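Pyridine nucleotide-disulphide oxidoreductase dimerisation region (Escherichia coli BL21, PDB 6KYY) is an FAD-containing disulfide reductase that is induced by hypochlorous acid and is probably involved in resistance to reactive chlorine species. Local coordinates at residues Val339-Pro344 against Ser400-Asp405; Ser346-Thr351 against Glu408-Val413; Leu367-Ile372 against Gly383-Ile388. All coordinates share one frame; numbering follows the deposited sequence.

Contact 1 of 3, residues Val339-Pro344 against Ser400-Asp405; sequences VFMTPP and SLLCVD
Pro343 and Pro344 pack against Leu402-Val404 in a buried contact of a loop with the end of a strand and the turn after it: the connection between strands 337-339 and 345-349 meets the end of strand 396-402, just before helix 406-418. The peptide bond before Pro343 is cis. Pro343 sets CB over the flat face of the peptide group joining Cys403 to Val404, 3.4 Å from Cys403 C. Val404 CG1 lies 4.1 Å from that same Pro343 CB. The ring of Pro344 turns its CG and CD toward the Cys403 carbonyl, with Pro344 CD 3.3 Å from Cys403 O. One backbone hydrogen bond crosses the contact, from Cys403 N to Pro344 O at 3.2 Å. It is bent at the hydrogen (138°), although the donor stands almost in line with the carbonyl. Ser406 OG lies within hydrogen-bonding distance of both Pro344 O and Cys403 O and has one hydrogen to share between them. Leu402, its CG anti to the backbone N (chi1 -174°), brings CD1 beside the two proline carbonyls, 3.4 Å from Pro343 O. The bent end of Met341 reaches the same methyl, CE to Leu402 CD1 4.0 Å, and Ile212 of helix 206-218 touches both side chains. Phe340, the centre of an inverse gamma turn earlier in the loop, touches FAD and packs on Pro434 of the second subunit. A cis-proline loop thus closes on a strand end in the dimerisation domain of this pyridine nucleotide-disulfide oxidoreductase.

Contact 2 of 3, residues Ser346-Thr351 against Glu408-Val413; sequences SRVGMT and EMINIV
Ile410 holds CG1 anti to its backbone N (chi1 -169°) and points it at strand 346-349, where CD1 reaches the backbone at Arg347 and the side chain of Val348. Val348 tucks CG1 between its own N and carbonyl carbon (chi1 67°) and meets that methyl, Val348 CG1 to Ile410 CD1 3.8 Å. The two side chains lie alongside, each heading the other way. Val413 CG1, from one turn further along the helix, meets Val348 CG1 obliquely, at 3.9 Å. Ile410 also rests on the backbone of the strand: its CD1 is 3.8 Å from Arg347 N. At its root, Ile410 CB lies 3.6 Å from Ser346 CB. The hydroxyl of Ser346 turns to Ser338 OG for its hydrogen bond. Helix 406-418 here packs on one face of the antiparallel sheet of the dimerisation domain, over strands 345-349 and 396-402. Strand and helix segments run nearly parallel (13°), with their axes 8.1 Å apart at the closest, and no hydrogen bond joins them. Arg347 points off the other face of the strand and runs forward along it, NH1 to Gly349 O 3.0 Å, with the donor well above the carbonyl plane. Its NE is salt-bridged to Glu204, and Thr351 CG2 lies over one face of the guanidinium, offset toward the rim. On the side of the helix turned from the strand, against the second subunit, Glu408 O takes two donors from one face of its plane, Asn411 N and Asn411 ND2, the latter at 3.0 Å. That amide nitrogen also bonds Thr432 OG1 of the second subunit, whereas the Glu408 carboxylate grips Met436 N and Ser437 OG of that subunit, on the chain segment that bears the proposed proton acceptor His433.

Contact 3 of 3, residues Leu367-Ile372 against Gly383-Ile388; sequences LPVAAI and GVLKAI
Gly383, with a positive phi (105°), opens the pairing against Leu367-Val369 with a weak hydrogen bond, Val369 N to Gly383 O 3.5 Å. Here strand 384-390 runs antiparallel beside strand 362-368, the outermost of this chain's dimerisation-domain sheet on that side. Val384 follows, its N 3.4 Å from Val369 CG2, which lies against the peptide between Gly383 and Val384. Val384 stands opposite Pro368 in a non-hydrogen-bonded antiparallel pair, and its CG2, anti to the backbone N, leans toward Leu367 O at 3.6 Å. Leu385 makes the hydrogen-bonded pair with Leu367. Leu385 N gives to Leu367 O at 2.8 Å, and Leu367 N returns an almost straight bond to Leu385 O, also 2.8 Å. Both side chains leave on the same face of the sheet, CB to CB 4.3 Å. There Leu385 CD1 meets Ile372 CD1 at 3.7 Å, the side chains set nearly perpendicular, with Ser439 of helix 439-443 beside both. The outermost strand is therefore fixed by two firm backbone bonds, while apolar packing and one weak backbone bond hold the short 3-10 turn that follows it.

In the fold
All three contacts reach one antiparallel sheet of the dimerisation domain, and strand 396-402 of contact 1 runs between the strands of the other two. Leu401 O bonds Ser346 N of contact 2 at 2.8 Å, and Leu402 O bonds Val384 N of contact 3 at 2.9 Å. The centre of contact 1 lies about 11 Å from the centre of each of the others, whose centres are about 13 Å apart. Cys403 SG packs on Met409 CE (3.4 Å) and on Leu385 CD2 (3.5 Å), so it also touches both neighbours. Contacts 1 and 2 reach the second subunit, and the Pro344 side chain lies about 10 Å from a bound FAD. In contact 3, the Ile372 side chain lies about 8 Å from that of His433, the likely proton acceptor.

Contact 1 of 3, residues Val339-Pro344 against Ser400-Asp405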
ATOM      1  N   VAL B 339       2.441 -11.930  -6.086  1.00 27.22           N
ATOM      2  CA  VAL B 339       2.683 -13.167  -5.349  1.00 15.41           C
ATOM      3  C   VAL B 339       2.803 -12.791  -3.880  1.00 19.77           C
ATOM      4  O   VAL B 339       3.757 -12.116  -3.479  1.00 29.43           O
ATOM      5  CB  VAL B 339       3.947 -13.883  -5.842  1.00 15.67           C
ATOM      6  CG1 VAL B 339       4.060 -15.266  -5.208  1.00 17.84           C
ATOM      7  CG2 VAL B 339       3.939 -13.968  -7.351  1.00 15.45           C
ATOM      8  N   PHE B 340       1.843 -13.236  -3.069  1.00 26.58           N
ATOM      9  CA  PHE B 340       1.703 -12.730  -1.703  1.00 32.35           C
ATOM     10  C   PHE B 340       2.568 -13.539  -0.735  1.00 28.00           C
ATOM     11  O   PHE B 340       2.091 -14.275   0.132  1.00 19.25           O
ATOM     12  CB  PHE B 340       0.238 -12.727  -1.294  1.00 19.11           C
ATOM     13  CG  PHE B 340      -0.544 -11.605  -1.904  1.00 22.52           C
ATOM     14  CD1 PHE B 340      -1.058 -11.719  -3.184  1.00 24.93           C
ATOM     15  CD2 PHE B 340      -0.741 -10.424  -1.208  1.00 29.65           C
ATOM     16  CE1 PHE B 340      -1.770 -10.683  -3.754  1.00 25.57           C
ATOM     17  CE2 PHE B 340      -1.452  -9.383  -1.772  1.00 30.75           C
ATOM     18  CZ  PHE B 340      -1.968  -9.513  -3.047  1.00 29.70           C
ATOM     19  N   MET B 341       3.878 -13.371  -0.896  1.00 15.96           N
ATOM     20  CA  MET B 341       4.834 -13.862   0.086  1.00 12.04           C
ATOM     21  C   MET B 341       5.070 -12.813   1.161  1.00 24.98           C
ATOM     22  O   MET B 341       4.198 -11.988   1.452  1.00 30.42           O
ATOM     23  CB  MET B 341       6.178 -14.199  -0.556  1.00 25.47           C
ATOM     24  CG  MET B 341       6.184 -15.320  -1.555  1.00 16.66           C
ATOM     25  SD  MET B 341       7.869 -15.472  -2.167  1.00 65.88           S
ATOM     26  CE  MET B 341       8.148 -13.814  -2.779  1.00 24.45           C
ATOM     27  N   THR B 342       6.269 -12.841   1.739  1.00 13.42           N
ATOM     28  CA  THR B 342       6.750 -11.787   2.629  1.00 11.24           C
ATOM     29  C   THR B 342       8.236 -11.620   2.338  1.00 14.78           C
ATOM     30  O   THR B 342       9.055 -12.447   2.771  1.00 41.88           O
ATOM     31  CB  THR B 342       6.509 -12.125   4.098  1.00 19.69           C
ATOM     32  OG1 THR B 342       5.111 -12.358   4.315  1.00 15.33           O
ATOM     33  CG2 THR B 342       6.971 -10.982   4.991  1.00 16.63           C
ATOM     34  N   PRO B 343       8.626 -10.576   1.590  1.00 20.23           N
ATOM     35  CA  PRO B 343       7.759  -9.543   1.016  1.00 12.13           C
ATOM     36  C   PRO B 343       7.106  -9.967  -0.300  1.00 16.56           C
ATOM     37  O   PRO B 343       7.678 -10.771  -1.034  1.00 21.31           O
ATOM     38  CB  PRO B 343       8.720  -8.380   0.796  1.00 15.99           C
ATOM     39  CG  PRO B 343      10.023  -9.041   0.500  1.00 14.34           C
ATOM     40  CD  PRO B 343      10.044 -10.342   1.265  1.00  9.95           C
ATOM     41  N   PRO B 344       5.923  -9.429  -0.589  1.00 24.75           N
ATOM     42  CA  PRO B 344       5.194  -9.853  -1.790  1.00 18.18           C
ATOM     43  C   PRO B 344       5.873  -9.406  -3.079  1.00  9.50           C
ATOM     44  O   PRO B 344       6.557  -8.382  -3.133  1.00 16.93           O
ATOM     45  CB  PRO B 344       3.818  -9.191  -1.628  1.00 14.38           C
ATOM     46  CG  PRO B 344       4.008  -8.119  -0.603  1.00 13.33           C
ATOM     47  CD  PRO B 344       5.112  -8.569   0.290  1.00  8.60           C
ATOM     48  N   SER B 400       9.409  -5.098 -11.722  1.00 14.23           N
ATOM     49  CA  SER B 400       9.446  -6.206 -10.769  1.00 15.38           C
ATOM     50  C   SER B 400       9.573  -5.589  -9.378  1.00 12.30           C
ATOM     51  O   SER B 400      10.654  -5.139  -8.990  1.00 14.69           O
ATOM     52  CB  SER B 400      10.602  -7.153 -11.061  1.00 23.25           C
ATOM     53  OG  SER B 400      10.368  -7.891 -12.246  1.00 16.87           O
ATOM     54  N   LEU B 401       8.472  -5.549  -8.640  1.00 11.04           N
ATOM     55  CA  LEU B 401       8.428  -4.910  -7.329  1.00  9.79           C
ATOM     56  C   LEU B 401       8.365  -6.003  -6.267  1.00 17.49           C
ATOM     57  O   LEU B 401       7.289  -6.519  -5.957  1.00 37.37           O
ATOM     58  CB  LEU B 401       7.242  -3.954  -7.246  1.00 15.80           C
ATOM     59  CG  LEU B 401       7.290  -2.827  -8.282  1.00 13.80           C
ATOM     60  CD1 LEU B 401       6.239  -1.770  -7.995  1.00 18.42           C
ATOM     61  CD2 LEU B 401       8.674  -2.198  -8.338  1.00  8.15           C
ATOM     62  N   LEU B 402       9.529  -6.367  -5.735  1.00 21.12           N
ATOM     63  CA  LEU B 402       9.654  -7.355  -4.667  1.00 11.03           C
ATOM     64  C   LEU B 402       9.918  -6.584  -3.381  1.00 23.99           C
ATOM     65  O   LEU B 402      11.064  -6.373  -2.983  1.00 20.74           O
ATOM     66  CB  LEU B 402      10.766  -8.346  -4.979  1.00  7.29           C
ATOM     67  CG  LEU B 402      10.937  -9.527  -4.025  1.00 11.59           C
ATOM     68  CD1 LEU B 402       9.612 -10.229  -3.787  1.00 12.60           C
ATOM     69  CD2 LEU B 402      11.974 -10.504  -4.560  1.00 10.28           C
ATOM     70  N   CYS B 403       8.843  -6.152  -2.730  1.00 15.35           N
ATOM     71  CA  CYS B 403       8.958  -5.314  -1.549  1.00 23.83           C
ATOM     72  C   CYS B 403       7.715  -5.493  -0.691  1.00 31.63           C
ATOM     73  O   CYS B 403       6.724  -6.093  -1.111  1.00 24.72           O
ATOM     74  CB  CYS B 403       9.131  -3.845  -1.934  1.00 11.51           C
ATOM     75  SG  CYS B 403       8.078  -3.357  -3.303  1.00 32.89           S
ATOM     76  N   VAL B 404       7.784  -4.963   0.529  1.00 29.54           N
ATOM     77  CA  VAL B 404       6.589  -4.857   1.352  1.00 21.85           C
ATOM     78  C   VAL B 404       5.643  -3.850   0.714  1.00 33.43           C
ATOM     79  O   VAL B 404       6.073  -2.817   0.179  1.00 39.77           O
ATOM     80  CB  VAL B 404       6.956  -4.454   2.790  1.00 14.61           C
ATOM     81  CG1 VAL B 404       7.386  -5.677   3.586  1.00 11.22           C
ATOM     82  CG2 VAL B 404       8.057  -3.407   2.781  1.00 15.98           C
ATOM     83  N   ASP B 405       4.345  -4.158   0.749  1.00 36.48           N
ATOM     84  CA  ASP B 405       3.311  -3.336   0.120  1.00 24.70           C
ATOM     85  C   ASP B 405       3.511  -3.226  -1.390  1.00 33.14           C
ATOM     86  O   ASP B 405       3.132  -2.228  -2.008  1.00 23.90           O
ATOM     87  CB  ASP B 405       3.238  -1.942   0.751  1.00 14.42           C
ATOM     88  CG  ASP B 405       2.398  -1.919   2.009  1.00 21.08           C
ATOM     89  OD1 ASP B 405       1.347  -2.593   2.032  1.00 23.59           O
ATOM     90  OD2 ASP B 405       2.788  -1.232   2.976  1.00 19.83           O
TER

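Contact 2 of 3, residues Ser346-Thr351 against Glu408-Val413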
ATOM      1  N   SER B 346       5.194  -8.245  -6.804  1.00 13.35           N
ATOM      2  CA  SER B 346       4.219  -7.665  -7.715  1.00 13.46           C
ATOM      3  C   SER B 346       4.876  -7.354  -9.053  1.00 11.80           C
ATOM      4  O   SER B 346       6.057  -6.998  -9.115  1.00 11.46           O
ATOM      5  CB  SER B 346       3.605  -6.395  -7.121  1.00 10.92           C
ATOM      6  OG  SER B 346       2.809  -6.708  -5.994  1.00 12.64           O
ATOM      7  N   ARG B 347       4.102  -7.485 -10.130  1.00 10.01           N
ATOM      8  CA  ARG B 347       4.671  -7.427 -11.468  1.00  9.28           C
ATOM      9  C   ARG B 347       3.668  -6.848 -12.456  1.00 15.42           C
ATOM     10  O   ARG B 347       2.454  -7.006 -12.304  1.00 17.49           O
ATOM     11  CB  ARG B 347       5.115  -8.818 -11.936  1.00 13.08           C
ATOM     12  CG  ARG B 347       6.469  -9.249 -11.404  1.00 17.64           C
ATOM     13  CD  ARG B 347       7.463  -9.408 -12.535  1.00 24.97           C
ATOM     14  NE  ARG B 347       6.973 -10.345 -13.541  1.00 40.75           N
ATOM     15  CZ  ARG B 347       6.790 -10.039 -14.821  1.00 27.01           C
ATOM     16  NH1 ARG B 347       7.060  -8.817 -15.257  1.00 18.30           N
ATOM     17  NH2 ARG B 347       6.338 -10.957 -15.665  1.00 33.40           N
ATOM     18  N   VAL B 348       4.204  -6.176 -13.475  1.00 11.89           N
ATOM     19  CA  VAL B 348       3.424  -5.711 -14.616  1.00 11.62           C
ATOM     20  C   VAL B 348       4.388  -5.566 -15.781  1.00 13.11           C
ATOM     21  O   VAL B 348       5.578  -5.308 -15.589  1.00 23.45           O
ATOM     22  CB  VAL B 348       2.684  -4.384 -14.302  1.00 15.86           C
ATOM     23  CG1 VAL B 348       3.674  -3.248 -14.100  1.00 13.05           C
ATOM     24  CG2 VAL B 348       1.689  -4.043 -15.405  1.00 23.53           C
ATOM     25  N   GLY B 349       3.876  -5.750 -16.995  1.00 10.92           N
ATOM     26  CA  GLY B 349       4.731  -5.663 -18.160  1.00 12.60           C
ATOM     27  C   GLY B 349       5.639  -6.878 -18.287  1.00 15.14           C
ATOM     28  O   GLY B 349       5.493  -7.886 -17.594  1.00 15.08           O
ATOM     29  N   MET B 350       6.602  -6.759 -19.195  1.00 18.38           N
ATOM     30  CA  MET B 350       7.484  -7.873 -19.504  1.00 27.32           C
ATOM     31  C   MET B 350       8.678  -7.911 -18.558  1.00 28.37           C
ATOM     32  O   MET B 350       9.082  -6.894 -17.986  1.00 17.91           O
ATOM     33  CB  MET B 350       7.980  -7.803 -20.950  1.00 17.42           C
ATOM     34  CG  MET B 350       8.217  -6.406 -21.491  1.00 23.21           C
ATOM     35  SD  MET B 350       8.676  -6.466 -23.236  1.00 31.50           S
ATOM     36  CE  MET B 350       7.970  -4.936 -23.836  1.00 15.20           C
ATOM     37  N   THR B 351       9.235  -9.109 -18.398  1.00 23.35           N
ATOM     38  CA  THR B 351      10.445  -9.298 -17.620  1.00 17.49           C
ATOM     39  C   THR B 351      11.654  -8.761 -18.383  1.00 26.95           C
ATOM     40  O   THR B 351      11.567  -8.376 -19.553  1.00 40.30           O
ATOM     41  CB  THR B 351      10.650 -10.778 -17.300  1.00 29.41           C
ATOM     42  OG1 THR B 351      10.661 -11.531 -18.520  1.00 28.02           O
ATOM     43  CG2 THR B 351       9.535 -11.293 -16.412  1.00 19.06           C
ATOM     44  N   GLU B 408       0.281  -2.729  -3.717  1.00 29.54           N
ATOM     45  CA  GLU B 408      -0.376  -1.435  -3.860  1.00 16.13           C
ATOM     46  C   GLU B 408       0.319  -0.536  -4.876  1.00 12.01           C
ATOM     47  O   GLU B 408      -0.322  -0.042  -5.808  1.00 22.09           O
ATOM     48  CB  GLU B 408      -0.446  -0.724  -2.503  1.00  8.87           C
ATOM     49  CG  GLU B 408      -0.981  -1.585  -1.369  1.00 15.05           C
ATOM     50  CD  GLU B 408      -2.497  -1.664  -1.353  1.00 12.52           C
ATOM     51  OE1 GLU B 408      -3.138  -1.149  -2.293  1.00 12.53           O
ATOM     52  OE2 GLU B 408      -3.048  -2.243  -0.394  1.00 16.87           O
ATOM     53  N   MET B 409       1.626  -0.319  -4.717  1.00 11.02           N
ATOM     54  CA  MET B 409       2.340   0.599  -5.595  1.00 17.15           C
ATOM     55  C   MET B 409       2.504   0.054  -7.007  1.00 21.15           C
ATOM     56  O   MET B 409       2.815   0.826  -7.920  1.00 20.76           O
ATOM     57  CB  MET B 409       3.710   0.930  -5.002  1.00 16.06           C
ATOM     58  CG  MET B 409       4.747  -0.152  -5.212  1.00 19.83           C
ATOM     59  SD  MET B 409       6.234   0.126  -4.239  1.00 24.21           S
ATOM     60  CE  MET B 409       5.828  -0.841  -2.796  1.00 26.45           C
ATOM     61  N   ILE B 410       2.310  -1.253  -7.212  1.00 14.65           N
ATOM     62  CA  ILE B 410       2.354  -1.797  -8.566  1.00  9.98           C
ATOM     63  C   ILE B 410       1.225  -1.219  -9.407  1.00 21.50           C
ATOM     64  O   ILE B 410       1.345  -1.110 -10.634  1.00 20.19           O
ATOM     65  CB  ILE B 410       2.309  -3.339  -8.531  1.00 10.51           C
ATOM     66  CG1 ILE B 410       2.630  -3.923  -9.910  1.00 12.60           C
ATOM     67  CG2 ILE B 410       0.956  -3.833  -8.043  1.00 14.05           C
ATOM     68  CD1 ILE B 410       4.068  -3.728 -10.338  1.00 15.41           C
ATOM     69  N   ASN B 411       0.119  -0.828  -8.769  1.00 12.93           N
ATOM     70  CA  ASN B 411      -0.954  -0.152  -9.484  1.00  8.24           C
ATOM     71  C   ASN B 411      -0.551   1.249  -9.927  1.00 21.00           C
ATOM     72  O   ASN B 411      -1.146   1.780 -10.870  1.00 19.21           O
ATOM     73  CB  ASN B 411      -2.210  -0.088  -8.611  1.00 17.33           C
ATOM     74  CG  ASN B 411      -2.661  -1.459  -8.139  1.00 15.28           C
ATOM     75  OD1 ASN B 411      -3.089  -2.295  -8.935  1.00 16.17           O
ATOM     76  ND2 ASN B 411      -2.575  -1.693  -6.834  1.00 15.55           N
ATOM     77  N   ILE B 412       0.439   1.857  -9.270  1.00 37.32           N
ATOM     78  CA  ILE B 412       0.955   3.144  -9.730  1.00 30.41           C
ATOM     79  C   ILE B 412       1.752   2.965 -11.015  1.00 18.47           C
ATOM     80  O   ILE B 412       1.632   3.762 -11.954  1.00 22.38           O
ATOM     81  CB  ILE B 412       1.807   3.811  -8.634  1.00 30.46           C
ATOM     82  CG1 ILE B 412       0.975   4.069  -7.379  1.00 33.85           C
ATOM     83  CG2 ILE B 412       2.410   5.109  -9.144  1.00 29.47           C
ATOM     84  CD1 ILE B 412       1.694   4.881  -6.326  1.00 15.81           C
ATOM     85  N   VAL B 413       2.584   1.922 -11.075  1.00 21.76           N
ATOM     86  CA  VAL B 413       3.380   1.668 -12.271  1.00 15.78           C
ATOM     87  C   VAL B 413       2.479   1.319 -13.449  1.00 11.60           C
ATOM     88  O   VAL B 413       2.699   1.781 -14.574  1.00 25.57           O
ATOM     89  CB  VAL B 413       4.410   0.558 -11.995  1.00 23.60           C
ATOM     90  CG1 VAL B 413       5.209   0.247 -13.250  1.00 10.62           C
ATOM     91  CG2 VAL B 413       5.331   0.963 -10.854  1.00 15.90           C
TER

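Contact 3 of 3, residues Leu367-Ile372 against Gly383-Ile388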
ATOM      1  N   LEU B 367      17.191  -1.226  -7.841  1.00 14.36           N
ATOM      2  CA  LEU B 367      17.283  -0.570  -6.537  1.00 16.10           C
ATOM      3  C   LEU B 367      17.041  -1.591  -5.436  1.00 17.99           C
ATOM      4  O   LEU B 367      15.917  -2.124  -5.327  1.00 24.43           O
ATOM      5  CB  LEU B 367      16.287   0.580  -6.419  1.00 15.07           C
ATOM      6  CG  LEU B 367      16.324   1.287  -5.061  1.00 32.20           C
ATOM      7  CD1 LEU B 367      17.718   1.835  -4.782  1.00 16.05           C
ATOM      8  CD2 LEU B 367      15.283   2.391  -4.982  1.00 19.99           C
ATOM      9  N   PRO B 368      18.041  -1.892  -4.609  1.00 16.47           N
ATOM     10  CA  PRO B 368      17.803  -2.784  -3.470  1.00 20.32           C
ATOM     11  C   PRO B 368      16.826  -2.158  -2.488  1.00 18.46           C
ATOM     12  O   PRO B 368      16.804  -0.942  -2.289  1.00 26.38           O
ATOM     13  CB  PRO B 368      19.196  -2.951  -2.849  1.00  9.26           C
ATOM     14  CG  PRO B 368      19.969  -1.758  -3.314  1.00 13.42           C
ATOM     15  CD  PRO B 368      19.433  -1.422  -4.673  1.00 11.18           C
ATOM     16  N   VAL B 369      16.001  -3.011  -1.878  1.00 28.92           N
ATOM     17  CA  VAL B 369      14.998  -2.524  -0.938  1.00 17.79           C
ATOM     18  C   VAL B 369      15.662  -1.990   0.326  1.00 19.18           C
ATOM     19  O   VAL B 369      15.126  -1.090   0.988  1.00 12.24           O
ATOM     20  CB  VAL B 369      13.976  -3.641  -0.647  1.00 16.33           C
ATOM     21  CG1 VAL B 369      13.260  -3.417   0.672  1.00 15.10           C
ATOM     22  CG2 VAL B 369      12.968  -3.730  -1.784  1.00 17.69           C
ATOM     23  N   ALA B 370      16.856  -2.491   0.656  1.00 24.10           N
ATOM     24  CA  ALA B 370      17.611  -1.966   1.788  1.00 35.80           C
ATOM     25  C   ALA B 370      17.853  -0.464   1.683  1.00 24.66           C
ATOM     26  O   ALA B 370      18.208   0.169   2.684  1.00 39.41           O
ATOM     27  CB  ALA B 370      18.951  -2.698   1.906  1.00 18.82           C
ATOM     28  N   ALA B 371      17.668   0.119   0.500  1.00 16.34           N
ATOM     29  CA  ALA B 371      17.810   1.552   0.294  1.00 12.64           C
ATOM     30  C   ALA B 371      16.497   2.312   0.433  1.00 13.38           C
ATOM     31  O   ALA B 371      16.479   3.529   0.226  1.00 15.74           O
ATOM     32  CB  ALA B 371      18.415   1.826  -1.086  1.00  2.93           C
ATOM     33  N   ILE B 372      15.404   1.634   0.774  1.00 10.76           N
ATOM     34  CA  ILE B 372      14.097   2.267   0.936  1.00 31.41           C
ATOM     35  C   ILE B 372      13.865   2.474   2.431  1.00 21.42           C
ATOM     36  O   ILE B 372      13.604   1.493   3.146  1.00 19.65           O
ATOM     37  CB  ILE B 372      12.978   1.426   0.311  1.00 21.55           C
ATOM     38  CG1 ILE B 372      13.327   1.063  -1.135  1.00 35.38           C
ATOM     39  CG2 ILE B 372      11.655   2.175   0.369  1.00 20.69           C
ATOM     40  CD1 ILE B 372      12.236   0.300  -1.851  1.00 37.84           C
ATOM     41  N   GLY B 383      14.087  -7.944  -0.366  1.00 16.75           N
ATOM     42  CA  GLY B 383      13.556  -7.766  -1.701  1.00 14.15           C
ATOM     43  C   GLY B 383      14.407  -6.825  -2.533  1.00 12.40           C
ATOM     44  O   GLY B 383      15.518  -6.438  -2.161  1.00 20.20           O
ATOM     45  N   VAL B 384      13.854  -6.450  -3.686  1.00 20.50           N
ATOM     46  CA  VAL B 384      14.560  -5.612  -4.649  1.00 23.05           C
ATOM     47  C   VAL B 384      13.527  -4.969  -5.561  1.00 14.13           C
ATOM     48  O   VAL B 384      12.411  -5.469  -5.712  1.00 13.56           O
ATOM     49  CB  VAL B 384      15.596  -6.440  -5.453  1.00 14.69           C
ATOM     50  CG1 VAL B 384      14.898  -7.328  -6.473  1.00  6.76           C
ATOM     51  CG2 VAL B 384      16.618  -5.530  -6.125  1.00 17.60           C
ATOM     52  N   LEU B 385      13.895  -3.840  -6.160  1.00 12.48           N
ATOM     53  CA  LEU B 385      13.092  -3.177  -7.176  1.00 14.51           C
ATOM     54  C   LEU B 385      13.861  -3.163  -8.487  1.00 26.28           C
ATOM     55  O   LEU B 385      15.078  -2.955  -8.501  1.00 18.82           O
ATOM     56  CB  LEU B 385      12.742  -1.742  -6.770  1.00 11.86           C
ATOM     57  CG  LEU B 385      11.996  -1.534  -5.453  1.00 23.93           C
ATOM     58  CD1 LEU B 385      11.417  -0.130  -5.397  1.00 22.39           C
ATOM     59  CD2 LEU B 385      10.905  -2.574  -5.291  1.00 15.78           C
ATOM     60  N   LYS B 386      13.150  -3.388  -9.588  1.00 12.66           N
ATOM     61  CA  LYS B 386      13.761  -3.282 -10.904  1.00 14.50           C
ATOM     62  C   LYS B 386      12.669  -3.026 -11.930  1.00 13.58           C
ATOM     63  O   LYS B 386      11.565  -3.567 -11.822  1.00 12.22           O
ATOM     64  CB  LYS B 386      14.556  -4.543 -11.266  1.00 16.47           C
ATOM     65  CG  LYS B 386      13.701  -5.764 -11.544  1.00 17.48           C
ATOM     66  CD  LYS B 386      14.517  -6.906 -12.113  1.00 25.83           C
ATOM     67  CE  LYS B 386      14.983  -6.603 -13.522  1.00 14.74           C
ATOM     68  NZ  LYS B 386      15.753  -7.743 -14.088  1.00 32.09           N
ATOM     69  N   ALA B 387      12.982  -2.183 -12.909  1.00 13.98           N
ATOM     70  CA  ALA B 387      12.081  -1.901 -14.013  1.00 29.39           C
ATOM     71  C   ALA B 387      12.905  -1.734 -15.280  1.00 33.30           C
ATOM     72  O   ALA B 387      14.135  -1.638 -15.240  1.00 19.48           O
ATOM     73  CB  ALA B 387      11.227  -0.658 -13.747  1.00 12.31           C
ATOM     74  N   ILE B 388      12.215  -1.708 -16.414  1.00 12.84           N
ATOM     75  CA  ILE B 388      12.852  -1.678 -17.725  1.00 18.71           C
ATOM     76  C   ILE B 388      12.346  -0.453 -18.470  1.00 18.28           C
ATOM     77  O   ILE B 388      11.133  -0.281 -18.645  1.00 23.53           O
ATOM     78  CB  ILE B 388      12.574  -2.963 -18.518  1.00 18.21           C
ATOM     79  CG1 ILE B 388      12.963  -4.185 -17.684  1.00 18.50           C
ATOM     80  CG2 ILE B 388      13.340  -2.956 -19.832  1.00 24.35           C
ATOM     81  CD1 ILE B 388      12.080  -5.380 -17.913  1.00 19.10           C
TER